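Transcriptional activator PlcR protein (Bacillus thuringiensis, PDB 3U3W) activates transcription of virulence genes as a quorum-sensing regulator, binding DNA through a helix-turn-helix domain when the signal peptide PapR is bound. Local coordinates at residues A3-V15 with I37-L49. Sequence-based numbering, arbitrary orientation. Where two conformers were deposited one is given.
Sequences AEKLGSEIKKIRV and IESGAVYPSMDIL. With nucleotides of chain F.
Arg14 and Glu38 illustrate how a buried carboxylate can be satisfied by three N-H donors from two residues. The guanidinium approaches side-on, NE giving its hydrogen to Glu38 OE2 at 2.7 Å and NH1 to Glu38 OE1 at 2.8 Å. Each oxygen answers with its syn lone pair, and the two flat groups lie nearly coplanar, 24° apart. The bend at chi3 of Arg14 (61°) turns the guanidinium edge to its partner. Gln21 NE2 adds a further bond to Glu38 OE1, while Arg14 NH2 is taken up by Leu19 O and a DNA phosphate, so the salt bridge probably helps position a phosphate-binding group. Glu38 reaches this site as a knob in the hole formed by Gly7, Ile10, Lys11 and Arg14, with its CD 3.6 Å from Lys11 CB. At Gly7 the backbones come close enough for reciprocal CA-H...O contacts with Glu38. This is the helix-turn-helix domain of the XRE type, in which helix 4-16 packs against the end of helix 31-38. That helix ends in a Schellman motif at Gly40, where phi is positive, and the chain then runs on to the DNA backbone. There Tyr43 N donates to OP1 of DT11 of chain F at 2.8 Å; Ser45 N reaches OP2 of DT12 of chain F only weakly. Apolar contacts add to the interface: Ile10 CD1 meets Ile37 CG2 at 3.6 Å, and Leu6 CD2 comes up to Pro44 CD at 3.9 Å. Phe63 of helix 61-65 packs on both Leu6 and Ile10, and Met46 of the second subunit also lies against Leu6.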
loop_
_atom_site.group_PDB
_atom_site.type_symbol
_atom_site.label_atom_id
_atom_site.label_comp_id
_atom_site.label_asym_id
_atom_site.label_seq_id
_atom_site.Cartn_x
_atom_site.Cartn_y
_atom_site.Cartn_z
ATOM N N ALA A 3 -30.942 2.501 -1.496
ATOM C CA ALA A 3 -29.805 1.978 -0.741
ATOM C C ALA A 3 -29.681 2.610 0.649
ATOM O O ALA A 3 -29.131 3.705 0.800
ATOM C CB ALA A 3 -28.511 2.166 -1.526
ATOM N N GLU A 4 -30.183 1.918 1.667
ATOM C CA GLU A 4 -30.129 2.447 3.023
ATOM C C GLU A 4 -28.837 2.074 3.757
ATOM O O GLU A 4 -28.570 2.579 4.853
ATOM C CB GLU A 4 -31.349 2.011 3.840
ATOM C CG GLU A 4 -31.717 3.011 4.936
ATOM C CD GLU A 4 -32.180 2.348 6.217
ATOM O OE1 GLU A 4 -32.318 1.106 6.230
ATOM O OE2 GLU A 4 -32.400 3.073 7.213
ATOM N N LYS A 5 -28.038 1.198 3.152
ATOM C CA LYS A 5 -26.771 0.781 3.762
ATOM C C LYS A 5 -25.763 1.930 3.825
ATOM O O LYS A 5 -25.126 2.140 4.864
ATOM C CB LYS A 5 -26.151 -0.412 3.021
ATOM C CG LYS A 5 -27.013 -1.662 2.938
ATOM C CD LYS A 5 -26.200 -2.830 2.382
ATOM C CE LYS A 5 -27.048 -4.083 2.230
ATOM N NZ LYS A 5 -28.175 -3.878 1.281
ATOM N N LEU A 6 -25.609 2.661 2.715
ATOM C CA LEU A 6 -24.770 3.866 2.701
ATOM C C LEU A 6 -25.202 4.835 3.794
ATOM O O LEU A 6 -24.380 5.299 4.583
ATOM C CB LEU A 6 -24.825 4.575 1.343
ATOM C CG LEU A 6 -24.066 5.907 1.243
ATOM C CD1 LEU A 6 -22.619 5.745 1.663
ATOM C CD2 LEU A 6 -24.137 6.491 -0.162
ATOM N N GLY A 7 -26.504 5.119 3.834
ATOM C CA GLY A 7 -27.077 6.038 4.801
ATOM C C GLY A 7 -26.663 5.811 6.243
ATOM O O GLY A 7 -26.184 6.734 6.904
ATOM N N SER A 8 -26.845 4.590 6.742
ATOM C CA SER A 8 -26.551 4.317 8.146
ATOM C C SER A 8 -25.057 4.184 8.436
ATOM O O SER A 8 -24.625 4.326 9.572
ATOM C CB SER A 8 -27.316 3.091 8.645
ATOM O OG SER A 8 -27.248 2.040 7.704
ATOM N N GLU A 9 -24.275 3.901 7.407
ATOM C CA GLU A 9 -22.827 3.955 7.526
ATOM C C GLU A 9 -22.373 5.403 7.750
ATOM O O GLU A 9 -21.498 5.687 8.576
ATOM C CB GLU A 9 -22.170 3.358 6.280
ATOM C CG GLU A 9 -20.658 3.205 6.385
ATOM C CD GLU A 9 -20.237 2.200 7.449
ATOM O OE1 GLU A 9 -21.118 1.489 7.988
ATOM O OE2 GLU A 9 -19.025 2.122 7.746
ATOM N N ILE A 10 -22.988 6.328 7.027
ATOM C CA ILE A 10 -22.705 7.743 7.244
ATOM C C ILE A 10 -23.161 8.219 8.632
ATOM O O ILE A 10 -22.456 8.981 9.293
ATOM C CB ILE A 10 -23.320 8.621 6.126
ATOM C CG1 ILE A 10 -22.526 8.442 4.824
ATOM C CG2 ILE A 10 -23.361 10.088 6.542
ATOM C CD1 ILE A 10 -23.061 9.240 3.658
ATOM N N LYS A 11 -24.337 7.764 9.064
ATOM C CA LYS A 11 -24.897 8.137 10.365
ATOM C C LYS A 11 -24.089 7.525 11.504
ATOM O O LYS A 11 -23.828 8.168 12.520
ATOM C CB LYS A 11 -26.352 7.674 10.466
ATOM C CG LYS A 11 -26.996 7.817 11.856
ATOM C CD LYS A 11 -28.484 7.462 11.785
ATOM C CE LYS A 11 -29.235 7.779 13.074
ATOM N NZ LYS A 11 -29.167 6.670 14.065
ATOM N N LYS A 12 -23.707 6.268 11.320
ATOM C CA LYS A 12 -22.888 5.546 12.281
ATOM C C LYS A 12 -21.558 6.260 12.522
ATOM O O LYS A 12 -21.148 6.446 13.667
ATOM C CB LYS A 12 -22.670 4.106 11.787
ATOM C CG LYS A 12 -21.582 3.304 12.499
ATOM C CD LYS A 12 -21.782 1.803 12.248
ATOM C CE LYS A 12 -20.548 0.974 12.604
ATOM N NZ LYS A 12 -19.497 1.009 11.537
ATOM N N ILE A 13 -20.900 6.670 11.438
ATOM C CA ILE A 13 -19.593 7.316 11.535
ATOM C C ILE A 13 -19.693 8.767 12.024
ATOM O O ILE A 13 -18.786 9.265 12.694
ATOM C CB ILE A 13 -18.820 7.246 10.188
ATOM C CG1 ILE A 13 -18.698 5.800 9.720
ATOM C CG2 ILE A 13 -17.442 7.865 10.327
ATOM C CD1 ILE A 13 -18.110 5.653 8.347
ATOM N N ARG A 14 -20.794 9.441 11.693
ATOM C CA ARG A 14 -21.034 10.793 12.196
ATOM C C ARG A 14 -21.264 10.802 13.702
ATOM O O ARG A 14 -20.769 11.683 14.392
ATOM C CB ARG A 14 -22.231 11.459 11.503
ATOM C CG ARG A 14 -22.667 12.751 12.198
ATOM C CD ARG A 14 -23.859 13.425 11.539
ATOM N NE ARG A 14 -25.061 12.594 11.532
ATOM C CZ ARG A 14 -25.829 12.360 12.594
ATOM N NH1 ARG A 14 -26.911 11.592 12.471
ATOM N NH2 ARG A 14 -25.519 12.885 13.777
ATOM N N VAL A 15 -22.031 9.834 14.203
ATOM C CA VAL A 15 -22.277 9.731 15.639
ATOM C C VAL A 15 -20.968 9.379 16.337
ATOM O O VAL A 15 -20.624 9.941 17.377
ATOM C CB VAL A 15 -23.349 8.659 15.969
ATOM C CG1 VAL A 15 -23.511 8.508 17.475
ATOM C CG2 VAL A 15 -24.679 9.009 15.325
ATOM N N ILE A 37 -29.914 11.767 3.244
ATOM C CA ILE A 37 -28.824 10.852 2.908
ATOM C C ILE A 37 -28.711 9.696 3.916
ATOM O O ILE A 37 -28.526 8.541 3.521
ATOM C CB ILE A 37 -27.474 11.590 2.791
ATOM C CG1 ILE A 37 -27.469 12.476 1.549
ATOM C CG2 ILE A 37 -26.311 10.607 2.718
ATOM C CD1 ILE A 37 -26.311 13.420 1.504
ATOM N N GLU A 38 -28.839 9.993 5.209
ATOM C CA GLU A 38 -28.755 8.942 6.233
ATOM C C GLU A 38 -29.964 8.001 6.277
ATOM O O GLU A 38 -29.858 6.880 6.762
ATOM C CB GLU A 38 -28.525 9.534 7.621
ATOM C CG GLU A 38 -27.308 10.417 7.719
ATOM C CD GLU A 38 -27.040 10.899 9.139
ATOM O OE1 GLU A 38 -27.994 10.980 9.961
ATOM O OE2 GLU A 38 -25.858 11.190 9.428
ATOM N N SER A 39 -31.107 8.460 5.777
ATOM C CA SER A 39 -32.327 7.654 5.787
ATOM C C SER A 39 -32.433 6.759 4.551
ATOM O O SER A 39 -33.328 5.919 4.464
ATOM C CB SER A 39 -33.573 8.545 5.898
ATOM O OG SER A 39 -33.919 9.111 4.644
ATOM N N GLY A 40 -31.523 6.951 3.601
ATOM C CA GLY A 40 -31.474 6.125 2.411
ATOM C C GLY A 40 -32.340 6.626 1.270
ATOM O O GLY A 40 -32.420 5.990 0.225
ATOM N N ALA A 41 -32.979 7.774 1.465
ATOM C CA ALA A 41 -33.942 8.310 0.502
ATOM C C ALA A 41 -33.264 8.921 -0.714
ATOM O O ALA A 41 -33.915 9.279 -1.695
ATOM C CB ALA A 41 -34.829 9.354 1.174
ATOM N N VAL A 42 -31.949 9.033 -0.650
ATOM C CA VAL A 42 -31.228 9.777 -1.649
ATOM C C VAL A 42 -29.796 9.275 -1.781
ATOM O O VAL A 42 -29.166 8.909 -0.794
ATOM C CB VAL A 42 -31.245 11.282 -1.286
ATOM C CG1 VAL A 42 -29.912 11.920 -1.572
ATOM C CG2 VAL A 42 -32.373 11.994 -2.021
ATOM N N TYR A 43 -29.305 9.229 -3.011
ATOM C CA TYR A 43 -27.879 9.107 -3.263
ATOM C C TYR A 43 -27.303 10.519 -3.338
ATOM O O TYR A 43 -27.871 11.386 -4.004
ATOM C CB TYR A 43 -27.620 8.405 -4.597
ATOM C CG TYR A 43 -27.710 6.894 -4.575
ATOM C CD1 TYR A 43 -27.865 6.190 -3.384
ATOM C CD2 TYR A 43 -27.617 6.170 -5.758
ATOM C CE1 TYR A 43 -27.942 4.805 -3.381
ATOM C CE2 TYR A 43 -27.688 4.795 -5.765
ATOM C CZ TYR A 43 -27.853 4.112 -4.580
ATOM O OH TYR A 43 -27.925 2.732 -4.615
ATOM N N PRO A 44 -26.173 10.757 -2.663
ATOM C CA PRO A 44 -25.555 12.082 -2.723
ATOM C C PRO A 44 -24.684 12.248 -3.968
ATOM O O PRO A 44 -24.139 11.271 -4.470
ATOM C CB PRO A 44 -24.691 12.114 -1.459
ATOM C CG PRO A 44 -24.272 10.683 -1.280
ATOM C CD PRO A 44 -25.459 9.852 -1.743
ATOM N N SER A 45 -24.569 13.480 -4.457
ATOM C CA SER A 45 -23.674 13.800 -5.572
ATOM C C SER A 45 -22.202 13.774 -5.158
ATOM O O SER A 45 -21.880 13.708 -3.970
ATOM C CB SER A 45 -24.018 15.168 -6.172
ATOM O OG SER A 45 -25.090 15.783 -5.474
ATOM N N MET A 46 -21.314 13.833 -6.144
ATOM C CA MET A 46 -19.882 13.737 -5.882
ATOM C C MET A 46 -19.384 14.823 -4.922
ATOM O O MET A 46 -18.670 14.534 -3.962
ATOM C CB MET A 46 -19.094 13.743 -7.190
ATOM C CG MET A 46 -19.401 12.536 -8.079
ATOM S SD MET A 46 -18.506 12.594 -9.638
ATOM C CE MET A 46 -16.836 12.227 -9.098
ATOM N N ASP A 47 -19.773 16.063 -5.186
ATOM C CA ASP A 47 -19.425 17.184 -4.321
ATOM C C ASP A 47 -19.763 16.887 -2.859
ATOM O O ASP A 47 -18.885 16.876 -1.995
ATOM C CB ASP A 47 -20.109 18.480 -4.793
ATOM C CG ASP A 47 -21.548 18.259 -5.268
ATOM O OD1 ASP A 47 -22.162 17.232 -4.902
ATOM O OD2 ASP A 47 -22.071 19.120 -6.011
ATOM N N ILE A 48 -21.038 16.636 -2.584
ATOM C CA ILE A 48 -21.497 16.337 -1.228
ATOM C C ILE A 48 -20.832 15.107 -0.581
ATOM O O ILE A 48 -20.490 15.140 0.605
ATOM C CB ILE A 48 -23.033 16.235 -1.170
ATOM C CG1 ILE A 48 -23.646 17.560 -1.647
ATOM C CG2 ILE A 48 -23.500 15.888 0.236
ATOM C CD1 ILE A 48 -25.157 17.636 -1.575
ATOM N N LEU A 49 -20.617 14.042 -1.352
ATOM C CA LEU A 49 -19.996 12.837 -0.796
ATOM C C LEU A 49 -18.544 13.092 -0.436
ATOM O O LEU A 49 -18.065 12.691 0.621
ATOM C CB LEU A 49 -20.045 11.689 -1.793
ATOM C CG LEU A 49 -19.626 10.356 -1.178
ATOM C CD1 LEU A 49 -20.480 10.029 0.063
ATOM C CD2 LEU A 49 -19.735 9.253 -2.218
ATOM P P DT F 11 -31.854 10.330 -5.877
ATOM O OP1 DT F 11 -30.663 9.576 -5.437
ATOM O OP2 DT F 11 -33.119 10.220 -5.125
ATOM O "O5'" DT F 11 -31.507 11.901 -5.941
ATOM C "C5'" DT F 11 -30.202 12.411 -6.231
ATOM C "C4'" DT F 11 -30.113 13.888 -5.866
ATOM O "O4'" DT F 11 -31.226 14.534 -6.522
ATOM C "C3'" DT F 11 -30.317 14.227 -4.390
ATOM O "O3'" DT F 11 -29.116 14.167 -3.558
ATOM C "C2'" DT F 11 -30.992 15.591 -4.393
ATOM C "C1'" DT F 11 -31.607 15.673 -5.783
ATOM N N1 DT F 11 -33.081 15.768 -5.773
ATOM C C2 DT F 11 -33.615 17.033 -5.802
ATOM O O2 DT F 11 -32.929 18.039 -5.837
ATOM N N3 DT F 11 -34.985 17.067 -5.796
ATOM C C4 DT F 11 -35.846 15.986 -5.767
ATOM O O4 DT F 11 -37.060 16.140 -5.770
ATOM C C5 DT F 11 -35.215 14.687 -5.728
ATOM C C7 DT F 11 -36.057 13.445 -5.685
ATOM C C6 DT F 11 -33.874 14.637 -5.730
ATOM P P DT F 12 -27.963 15.285 -3.670
ATOM O OP1 DT F 12 -27.543 15.369 -5.080
ATOM O OP2 DT F 12 -26.969 15.013 -2.619
ATOM O "O5'" DT F 12 -28.695 16.649 -3.279
ATOM C "C5'" DT F 12 -28.294 17.846 -3.935
ATOM C "C4'" DT F 12 -29.157 19.018 -3.510
ATOM O "O4'" DT F 12 -30.556 18.722 -3.759
ATOM C "C3'" DT F 12 -29.050 19.433 -2.039
ATOM O "O3'" DT F 12 -28.430 20.729 -2.058
ATOM C "C2'" DT F 12 -30.496 19.401 -1.510
ATOM C "C1'" DT F 12 -31.323 19.418 -2.799
ATOM N N1 DT F 12 -32.659 18.762 -2.747
ATOM C C2 DT F 12 -33.774 19.506 -3.061
ATOM O O2 DT F 12 -33.724 20.680 -3.365
ATOM N N3 DT F 12 -34.959 18.821 -3.005
ATOM C C4 DT F 12 -35.141 17.494 -2.676
ATOM O O4 DT F 12 -36.255 16.985 -2.655
ATOM C C5 DT F 12 -33.933 16.762 -2.361
ATOM C C7 DT F 12 -33.992 15.306 -1.990
ATOM C C6 DT F 12 -32.767 17.425 -2.415
#